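PDB 4YJM: ATP-dependent Clp protease adapter protein ClpS 2 from Agrobacterium tumefaciens, which probably modulates the substrate specificity of ClpAP-mediated, ATP-dependent protein degradation as an N-degron adaptor that binds the N-terminal domain of the chaperone ClpA. Local coordinates for residues A[23-29]-A[96-102]; A[33-39]-A[91-95]; A[44-48]-A[80-84]. One frame throughout, in Å; residues are numbered along the deposited sequence.

Overall arrangement
A three-stranded antiparallel sheet, in the order 66-73, 23-29, 97-101, carries helices on one face. Contact 1 pairs its central strand with the C-terminal edge strand; contacts 2 and 3 are nested inside the loop it closes. Both use helix 36-47: contact 2 joins its start to the turn after helix 74-91, contact 3 its end to the middle of that helix. Centres of contacts 1 and 3 lie about 12 Å apart, and Phe97 CD2 reaches Ala84 CB at 3.6 Å. Centres of contacts 1 and 2 are about 18 Å apart, yet Leu28 CD1 touches Leu95 CD1 at 3.7 Å; those of contacts 2 and 3 are about 14 Å apart, with Leu95 CD2 4.0 Å from Ala84 O.

Contact 1 of 3, residues A[23-29]-A[96-102]; sequences LYKVMLL and MFTTEPE
Lys25 and Glu100 face each other as a hydrogen-bonded antiparallel pair, and their side chains leave the sheet on the same side as Met27 and Thr98. The lysine chain bends at its third torsion (chi3 -71°), and Lys25 NZ approaches Glu100 OE2 from above the carboxylate plane, 2.6 Å away, in a salt bridge. Next along this face, Met27 CB rests 3.5 Å from Thr98 OG1. At the end of the strand, Leu29 and Met96 lie side by side, Leu29 CD1 3.6 Å from Met96 CG, while the sulfur end of Met96 leads away.

The other face carries Tyr24, Val26 and Leu28 opposite Pro101, Thr99 and Phe97. Pro101 CA sits over the Tyr24 ring, 3.9 Å from its centroid, a CH-pi contact that suits a flat tyrosine beside a compact proline. Leu28 does the same to Phe97: CD1 stands over one ring face, 3.9 Å from the centroid, since CG is anti to the backbone N (chi1 168°). Phe97 also meets Ala84 of helix 74-91 and Val42 and Leu43 of helix 36-47, so this is the face on which the helices pack.

Backbone bonds run the whole length, from Glu102 N to Leu23 O, through the reciprocal bonds between Met27 and Thr98, to Leu29 N with Met96 O; a water bridges the strands at each end. Strand 23-29 also bonds to strand 66-73, which makes it central. Apolar Val26, Leu28 and Phe97 thus pack against the helices, whereas the face holding buried Met27 also carries the partly exposed Lys25-Glu100 ion pair.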
loop_
_atom_site.group_PDB
_atom_site.type_symbol
_atom_site.label_atom_id
_atom_site.label_comp_id
_atom_site.label_asym_id
_atom_site.label_seq_id
_atom_site.Cartn_x
_atom_site.Cartn_y
_atom_site.Cartn_z
ATOM N N LEU A 23 -13.526 -6.674 -6.946
ATOM C CA LEU A 23 -12.137 -6.276 -6.782
ATOM C C LEU A 23 -11.940 -5.486 -5.504
ATOM O O LEU A 23 -12.898 -4.902 -4.966
ATOM C CB LEU A 23 -11.677 -5.454 -7.989
ATOM C CG LEU A 23 -11.755 -6.164 -9.344
ATOM C CD1 LEU A 23 -11.126 -5.248 -10.377
ATOM C CD2 LEU A 23 -11.040 -7.485 -9.324
ATOM N N TYR A 24 -10.705 -5.507 -5.001
ATOM C CA TYR A 24 -10.337 -4.902 -3.724
ATOM C C TYR A 24 -9.224 -3.880 -3.916
ATOM O O TYR A 24 -8.229 -4.126 -4.605
ATOM C CB TYR A 24 -9.902 -5.974 -2.710
ATOM C CG TYR A 24 -11.068 -6.621 -2.022
ATOM C CD1 TYR A 24 -11.977 -7.391 -2.731
ATOM C CD2 TYR A 24 -11.293 -6.438 -0.661
ATOM C CE1 TYR A 24 -13.095 -7.952 -2.115
ATOM C CE2 TYR A 24 -12.399 -7.018 -0.026
ATOM C CZ TYR A 24 -13.290 -7.792 -0.772
ATOM O OH TYR A 24 -14.401 -8.382 -0.179
ATOM N N LYS A 25 -9.422 -2.716 -3.328
ATOM C CA LYS A 25 -8.380 -1.692 -3.293
ATOM C C LYS A 25 -7.322 -2.097 -2.284
ATOM O O LYS A 25 -7.653 -2.567 -1.197
ATOM C CB LYS A 25 -8.972 -0.344 -2.892
ATOM C CG LYS A 25 -10.072 0.150 -3.794
ATOM C CD LYS A 25 -10.615 1.513 -3.373
ATOM C CE LYS A 25 -11.406 1.407 -2.123
ATOM N NZ LYS A 25 -12.213 2.631 -1.840
ATOM N N VAL A 26 -6.063 -1.930 -2.636
ATOM C CA VAL A 26 -5.003 -1.930 -1.631
ATOM C C VAL A 26 -4.700 -0.472 -1.274
ATOM O O VAL A 26 -4.390 0.321 -2.163
ATOM C CB VAL A 26 -3.724 -2.640 -2.155
ATOM C CG1 VAL A 26 -2.623 -2.594 -1.106
ATOM C CG2 VAL A 26 -4.052 -4.065 -2.554
ATOM N N MET A 27 -4.790 -0.149 0.008
ATOM C CA MET A 27 -4.626 1.209 0.537
ATOM C C MET A 27 -3.333 1.290 1.309
ATOM O O MET A 27 -3.077 0.453 2.139
ATOM C CB MET A 27 -5.773 1.608 1.505
ATOM C CG MET A 27 -7.199 1.376 0.991
ATOM S SD MET A 27 -7.483 2.352 -0.461
ATOM C CE MET A 27 -7.654 4.009 0.256
ATOM N N LEU A 28 -2.546 2.317 1.051
ATOM C CA LEU A 28 -1.485 2.756 1.961
ATOM C C LEU A 28 -2.028 3.744 2.995
ATOM O O LEU A 28 -2.673 4.749 2.631
ATOM C CB LEU A 28 -0.362 3.416 1.150
ATOM C CG LEU A 28 0.665 4.176 2.000
ATOM C CD1 LEU A 28 1.540 3.186 2.781
ATOM C CD2 LEU A 28 1.496 5.102 1.137
ATOM N N LEU A 29 -1.722 3.519 4.279
ATOM C CA LEU A 29 -2.130 4.432 5.353
ATOM C C LEU A 29 -1.016 5.393 5.738
ATOM O O LEU A 29 0.152 5.030 5.724
ATOM C CB LEU A 29 -2.564 3.677 6.621
ATOM C CG LEU A 29 -3.630 2.590 6.480
ATOM C CD1 LEU A 29 -4.051 2.135 7.891
ATOM C CD2 LEU A 29 -4.845 3.092 5.711
ATOM N N MET A 96 1.545 0.491 7.368
ATOM C CA MET A 96 0.359 -0.345 7.196
ATOM C C MET A 96 -0.313 -0.207 5.840
ATOM O O MET A 96 -0.620 0.914 5.391
ATOM C CB MET A 96 -0.667 0.015 8.294
ATOM C CG MET A 96 -1.972 -0.794 8.228
ATOM S SD MET A 96 -1.727 -2.547 8.562
ATOM C CE MET A 96 -0.966 -2.444 10.158
ATOM N N PHE A 97 -0.509 -1.353 5.176
ATOM C CA PHE A 97 -1.334 -1.459 3.979
ATOM C C PHE A 97 -2.586 -2.264 4.319
ATOM O O PHE A 97 -2.491 -3.248 5.044
ATOM C CB PHE A 97 -0.605 -2.124 2.848
ATOM C CG PHE A 97 0.557 -1.338 2.321
ATOM C CD1 PHE A 97 0.475 -0.733 1.090
ATOM C CD2 PHE A 97 1.750 -1.240 3.048
ATOM C CE1 PHE A 97 1.559 -0.019 0.585
ATOM C CE2 PHE A 97 2.830 -0.546 2.544
ATOM C CZ PHE A 97 2.738 0.061 1.332
ATOM N N THR A 98 -3.744 -1.830 3.814
ATOM C CA THR A 98 -5.015 -2.508 4.111
ATOM C C THR A 98 -5.727 -2.838 2.800
ATOM O O THR A 98 -5.324 -2.366 1.746
ATOM C CB THR A 98 -5.943 -1.632 4.989
ATOM O OG1 THR A 98 -6.325 -0.474 4.235
ATOM C CG2 THR A 98 -5.242 -1.141 6.216
ATOM N N THR A 99 -6.791 -3.634 2.847
ATOM C CA THR A 99 -7.648 -3.792 1.677
ATOM C C THR A 99 -9.059 -3.328 1.982
ATOM O O THR A 99 -9.511 -3.344 3.120
ATOM C CB THR A 99 -7.727 -5.249 1.193
ATOM O OG1 THR A 99 -8.445 -6.038 2.147
ATOM C CG2 THR A 99 -6.335 -5.851 0.989
ATOM N N GLU A 100 -9.765 -2.917 0.944
ATOM C CA GLU A 100 -11.168 -2.634 1.078
ATOM C C GLU A 100 -11.845 -2.891 -0.239
ATOM O O GLU A 100 -11.280 -2.701 -1.310
ATOM C CB GLU A 100 -11.434 -1.201 1.575
ATOM C CG GLU A 100 -11.140 -0.114 0.648
ATOM C CD GLU A 100 -11.391 1.267 1.286
ATOM O OE1 GLU A 100 -10.816 1.559 2.362
ATOM O OE2 GLU A 100 -12.178 2.041 0.697
ATOM N N PRO A 101 -13.094 -3.320 -0.157
ATOM C CA PRO A 101 -13.781 -3.663 -1.387
ATOM C C PRO A 101 -14.041 -2.394 -2.200
ATOM O O PRO A 101 -14.269 -1.338 -1.607
ATOM C CB PRO A 101 -15.089 -4.317 -0.877
ATOM C CG PRO A 101 -15.246 -3.871 0.525
ATOM C CD PRO A 101 -13.868 -3.658 1.045
ATOM N N GLU A 102 -13.989 -2.476 -3.527
ATOM C CA GLU A 102 -14.316 -1.298 -4.349
ATOM C C GLU A 102 -15.825 -1.169 -4.526
ATOM O O GLU A 102 -16.602 -1.817 -3.819
ATOM C CB GLU A 102 -13.606 -1.328 -5.722
ATOM C CG GLU A 102 -14.170 -2.245 -6.794
ATOM C CD GLU A 102 -13.720 -1.863 -8.229
ATOM O OE1 GLU A 102 -13.189 -0.743 -8.451
ATOM O OE2 GLU A 102 -13.907 -2.695 -9.141
HETATM O O HOH W 1 -15.230 -4.656 -8.301
HETATM O O HOH W 2 1.298 3.538 7.653
#

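Contact 2 of 3, residues A[33-39]-A[91-95]; sequences YTPREFV and AGFPL
Phe93 meets both Pro35 and Phe38, and the close packing of this contact is built round its ring. Pro35 CD lies over one face, 3.6 Å from the centroid and 17° off the ring normal, a CH-pi contact in which a rigid pyrrolidine ring meets a flat aromatic surface; the carbonyl O of Ala91 stands over the centre of the opposite face. The Phe93 ring turns an edge to the face of Phe38: the centroids are 5.2 Å apart with planes at 61°, an edge-to-face pair. Phe38 gets there because its CG is anti to the backbone N (chi1 -175°), which carries the ring across to the other segment. At the edge of the Phe38 ring, Phe38 CE2 meets Leu95 CD2 at 4.0 Å, and the other leucine methyl, CD1, touches Val39 CG2. These branched residues fill the inner end of the contact, where Val39 also packs on Met58 of helix 51-64.

Two helix ends meet here. Pro35 occupies the N-cap of helix 36-47, and its carbonyl accepts the Val39 N-H; Gly92 closes helix 74-91 with positive phi in a Schellman motif, an angle at which a side chain would crowd the preceding carbonyl. Thr34, just before the N-cap, puts OG1 3.2 Å from Leu95 N and its methyl CG2 against Phe93 CB, while its backbone N bonds to Asp31.

Packing is sparser on the outer side. Tyr33 meets Pro94 mainly through CB, 3.7 Å from Pro94 CG, and its ring leads away from the other segment. Both residues are exposed there, as is Ala91, whose CB lies 4.2 Å from Phe38 CZ.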
loop_
_atom_site.group_PDB
_atom_site.type_symbol
_atom_site.label_atom_id
_atom_site.label_comp_id
_atom_site.label_asym_id
_atom_site.label_seq_id
_atom_site.Cartn_x
_atom_site.Cartn_y
_atom_site.Cartn_z
ATOM N N TYR A 33 6.022 7.901 11.234
ATOM C CA TYR A 33 7.231 7.251 11.766
ATOM C C TYR A 33 8.005 6.454 10.730
ATOM O O TYR A 33 9.205 6.250 10.874
ATOM C CB TYR A 33 6.865 6.333 12.935
ATOM C CG TYR A 33 6.466 7.105 14.162
ATOM C CD1 TYR A 33 7.425 7.728 14.953
ATOM C CD2 TYR A 33 5.134 7.231 14.522
ATOM C CE1 TYR A 33 7.066 8.450 16.067
ATOM C CE2 TYR A 33 4.767 7.950 15.641
ATOM C CZ TYR A 33 5.737 8.557 16.408
ATOM O OH TYR A 33 5.376 9.277 17.519
ATOM N N THR A 34 7.333 6.002 9.689
ATOM C CA THR A 34 8.022 5.222 8.676
ATOM C C THR A 34 8.758 6.167 7.745
ATOM O O THR A 34 8.140 7.065 7.176
ATOM C CB THR A 34 7.032 4.339 7.862
ATOM O OG1 THR A 34 6.184 3.575 8.748
ATOM C CG2 THR A 34 7.808 3.390 6.954
ATOM N N PRO A 35 10.069 5.950 7.528
ATOM C CA PRO A 35 10.755 6.880 6.624
ATOM C C PRO A 35 10.232 6.850 5.195
ATOM O O PRO A 35 9.945 5.788 4.639
ATOM C CB PRO A 35 12.221 6.412 6.663
ATOM C CG PRO A 35 12.343 5.589 7.889
ATOM C CD PRO A 35 10.995 4.974 8.131
ATOM N N ARG A 36 10.155 8.039 4.608
ATOM C CA ARG A 36 9.668 8.235 3.254
ATOM C C ARG A 36 10.415 7.325 2.267
ATOM O O ARG A 36 9.815 6.705 1.398
ATOM C CB ARG A 36 9.833 9.717 2.888
ATOM C CG ARG A 36 9.376 10.130 1.494
ATOM C CD ARG A 36 9.321 11.658 1.345
ATOM N NE ARG A 36 8.514 12.281 2.395
ATOM C CZ ARG A 36 8.997 12.924 3.457
ATOM N NH1 ARG A 36 10.305 13.061 3.639
ATOM N NH2 ARG A 36 8.159 13.440 4.343
ATOM N N GLU A 37 11.725 7.237 2.415
ATOM C CA GLU A 37 12.538 6.487 1.475
ATOM C C GLU A 37 12.336 4.978 1.636
ATOM O O GLU A 37 12.516 4.233 0.677
ATOM C CB GLU A 37 14.011 6.855 1.633
ATOM C CG GLU A 37 14.341 8.241 1.113
ATOM C CD GLU A 37 13.866 8.452 -0.311
ATOM O OE1 GLU A 37 13.863 7.477 -1.093
ATOM O OE2 GLU A 37 13.478 9.591 -0.642
ATOM N N PHE A 38 11.961 4.539 2.837
ATOM C CA PHE A 38 11.613 3.134 3.060
ATOM C C PHE A 38 10.322 2.807 2.343
ATOM O O PHE A 38 10.225 1.771 1.690
ATOM C CB PHE A 38 11.469 2.797 4.552
ATOM C CG PHE A 38 11.217 1.320 4.824
ATOM C CD1 PHE A 38 12.247 0.379 4.704
ATOM C CD2 PHE A 38 9.967 0.876 5.198
ATOM C CE1 PHE A 38 12.005 -0.987 4.951
ATOM C CE2 PHE A 38 9.720 -0.474 5.429
ATOM C CZ PHE A 38 10.731 -1.397 5.313
ATOM N N VAL A 39 9.321 3.680 2.451
ATOM C CA VAL A 39 8.034 3.408 1.774
ATOM C C VAL A 39 8.235 3.336 0.276
ATOM O O VAL A 39 7.624 2.496 -0.388
ATOM C CB VAL A 39 6.944 4.473 2.114
ATOM C CG1 VAL A 39 5.596 4.165 1.453
ATOM C CG2 VAL A 39 6.748 4.541 3.598
ATOM N N ALA A 91 10.749 -4.321 10.380
ATOM C CA ALA A 91 11.754 -3.266 10.513
ATOM C C ALA A 91 11.488 -2.383 11.729
ATOM O O ALA A 91 12.278 -1.498 12.034
ATOM C CB ALA A 91 11.780 -2.408 9.256
ATOM N N GLY A 92 10.366 -2.601 12.408
ATOM C CA GLY A 92 10.043 -1.827 13.596
ATOM C C GLY A 92 9.297 -0.546 13.278
ATOM O O GLY A 92 9.268 0.361 14.095
ATOM N N PHE A 93 8.707 -0.469 12.087
ATOM C CA PHE A 93 7.911 0.682 11.672
ATOM C C PHE A 93 6.422 0.353 11.721
ATOM O O PHE A 93 6.046 -0.819 11.588
ATOM C CB PHE A 93 8.257 1.109 10.257
ATOM C CG PHE A 93 9.683 1.506 10.069
ATOM C CD1 PHE A 93 10.320 2.354 10.959
ATOM C CD2 PHE A 93 10.388 1.023 8.986
ATOM C CE1 PHE A 93 11.661 2.712 10.764
ATOM C CE2 PHE A 93 11.709 1.380 8.777
ATOM C CZ PHE A 93 12.347 2.224 9.670
ATOM N N PRO A 94 5.568 1.386 11.884
ATOM C CA PRO A 94 4.113 1.192 11.919
ATOM C C PRO A 94 3.469 1.128 10.535
ATOM O O PRO A 94 2.249 1.052 10.464
ATOM C CB PRO A 94 3.627 2.423 12.699
ATOM C CG PRO A 94 4.587 3.484 12.340
ATOM C CD PRO A 94 5.934 2.782 12.209
ATOM N N LEU A 95 4.274 1.157 9.469
ATOM C CA LEU A 95 3.771 1.077 8.092
ATOM C C LEU A 95 2.662 0.044 7.915
ATOM O O LEU A 95 2.819 -1.132 8.246
ATOM C CB LEU A 95 4.926 0.735 7.129
ATOM C CG LEU A 95 4.562 0.640 5.649
ATOM C CD1 LEU A 95 4.103 2.002 5.124
ATOM C CD2 LEU A 95 5.772 0.162 4.913
#

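Contact 3 of 3, residues A[44-48]-A[80-84]; sequences KAVFR and KAKEA
The last turn of helix 36-47 comes up beside the middle of helix 74-91, with the closest backbone approach at Val46 and Ala84, whose CA atoms are 6.3 Å apart. The small alanine, with just one methyl, suits so close an approach. The two methyls of Val46 rest on Lys80 and Ala84, one turn apart: CG2 lies 4.1 Å from Ala84 CA, while CG1 lies 4.0 Å from Lys80 CB. Phe47 reaches the same two residues with different ring atoms, CE1 against Lys80 CB at 3.7 Å and CE2 against Ala84 CB at 3.9 Å. Beyond them it packs on Val69 and Val70 of strand 66-73, so its ring lies between the two helices and the sheet.

Lys80 runs past Val46 and Phe47 in the opposite direction. Its chain is extended until the last torsion (chi4 -53°), where it bends and brings NZ to 3.2 Å from Val46 O, nearly along the line of that carbonyl. Carbonyls at a helix C-terminus lack the next turn's N-H groups, so the ammonium supplies a donor there, and its positive charge probably suits the negative end of the helix dipole, while the methylenes behind it serve as apolar packing.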
loop_
_atom_site.group_PDB
_atom_site.type_symbol
_atom_site.label_atom_id
_atom_site.label_comp_id
_atom_site.label_asym_id
_atom_site.label_seq_id
_atom_site.Cartn_x
_atom_site.Cartn_y
_atom_site.Cartn_z
ATOM N N LYS A 44 8.088 -0.005 -4.557
ATOM C CA LYS A 44 8.770 -0.504 -5.731
ATOM C C LYS A 44 8.811 -2.052 -5.707
ATOM O O LYS A 44 8.543 -2.716 -6.727
ATOM C CB LYS A 44 10.190 0.084 -5.825
ATOM C CG LYS A 44 10.994 -0.367 -7.051
ATOM C CD LYS A 44 10.319 0.055 -8.358
ATOM C CE LYS A 44 11.244 -0.121 -9.551
ATOM N NZ LYS A 44 10.695 0.516 -10.781
ATOM N N ALA A 45 9.187 -2.623 -4.571
ATOM C CA ALA A 45 9.434 -4.074 -4.501
ATOM C C ALA A 45 8.136 -4.882 -4.648
ATOM O O ALA A 45 8.111 -5.886 -5.332
ATOM C CB ALA A 45 10.109 -4.443 -3.195
ATOM N N VAL A 46 7.094 -4.441 -3.964
ATOM C CA VAL A 46 5.831 -5.193 -3.840
ATOM C C VAL A 46 4.876 -4.846 -4.985
ATOM O O VAL A 46 4.203 -5.730 -5.499
ATOM C CB VAL A 46 5.174 -4.943 -2.490
ATOM C CG1 VAL A 46 3.810 -5.693 -2.369
ATOM C CG2 VAL A 46 6.130 -5.398 -1.335
ATOM N N PHE A 47 4.853 -3.586 -5.415
ATOM C CA PHE A 47 3.850 -3.138 -6.395
ATOM C C PHE A 47 4.452 -2.648 -7.711
ATOM O O PHE A 47 3.724 -2.195 -8.600
ATOM C CB PHE A 47 2.973 -2.037 -5.775
ATOM C CG PHE A 47 2.281 -2.442 -4.536
ATOM C CD1 PHE A 47 1.095 -3.150 -4.596
ATOM C CD2 PHE A 47 2.793 -2.114 -3.301
ATOM C CE1 PHE A 47 0.451 -3.507 -3.483
ATOM C CE2 PHE A 47 2.143 -2.494 -2.148
ATOM C CZ PHE A 47 0.955 -3.175 -2.230
ATOM N N ARG A 48 5.768 -2.744 -7.858
ATOM C CA ARG A 48 6.451 -2.346 -9.076
ATOM C C ARG A 48 6.233 -0.851 -9.377
ATOM O O ARG A 48 6.327 -0.428 -10.521
ATOM C CB ARG A 48 5.988 -3.225 -10.251
ATOM C CG ARG A 48 6.231 -4.735 -10.018
ATOM C CD ARG A 48 5.738 -5.602 -11.178
ATOM N NE ARG A 48 6.393 -5.263 -12.438
ATOM C CZ ARG A 48 5.942 -5.608 -13.639
ATOM N NH1 ARG A 48 4.822 -6.306 -13.762
ATOM N NH2 ARG A 48 6.613 -5.245 -14.723
ATOM N N LYS A 80 -0.570 -9.035 -1.193
ATOM C CA LYS A 80 0.305 -7.866 -1.292
ATOM C C LYS A 80 0.213 -6.893 -0.127
ATOM O O LYS A 80 1.236 -6.376 0.273
ATOM C CB LYS A 80 0.027 -7.109 -2.566
ATOM C CG LYS A 80 0.536 -7.884 -3.806
ATOM C CD LYS A 80 0.318 -7.106 -5.093
ATOM C CE LYS A 80 0.877 -7.837 -6.310
ATOM N NZ LYS A 80 2.310 -8.215 -6.130
ATOM N N ALA A 81 -0.986 -6.608 0.388
ATOM C CA ALA A 81 -1.107 -5.756 1.552
ATOM C C ALA A 81 -0.317 -6.361 2.697
ATOM O O ALA A 81 0.397 -5.650 3.420
ATOM C CB ALA A 81 -2.580 -5.535 1.943
ATOM N N LYS A 82 -0.405 -7.678 2.863
ATOM C CA LYS A 82 0.291 -8.299 3.986
ATOM C C LYS A 82 1.826 -8.320 3.772
ATOM O O LYS A 82 2.574 -8.094 4.709
ATOM C CB LYS A 82 -0.201 -9.709 4.229
ATOM C CG LYS A 82 0.631 -10.489 5.283
ATOM C CD LYS A 82 -0.124 -11.661 5.864
ATOM C CE LYS A 82 0.646 -12.305 7.022
ATOM N NZ LYS A 82 1.908 -12.922 6.554
ATOM N N GLU A 83 2.298 -8.577 2.554
ATOM C CA GLU A 83 3.752 -8.591 2.308
ATOM C C GLU A 83 4.345 -7.216 2.543
ATOM O O GLU A 83 5.423 -7.090 3.161
ATOM C CB GLU A 83 4.082 -9.064 0.876
ATOM C CG GLU A 83 3.857 -10.556 0.697
ATOM C CD GLU A 83 4.170 -11.032 -0.733
ATOM O OE1 GLU A 83 4.448 -10.171 -1.590
ATOM O OE2 GLU A 83 4.122 -12.251 -0.983
ATOM N N ALA A 84 3.640 -6.188 2.077
ATOM C CA ALA A 84 4.144 -4.821 2.187
ATOM C C ALA A 84 4.114 -4.352 3.653
ATOM O O ALA A 84 5.056 -3.748 4.168
ATOM C CB ALA A 84 3.344 -3.905 1.318
#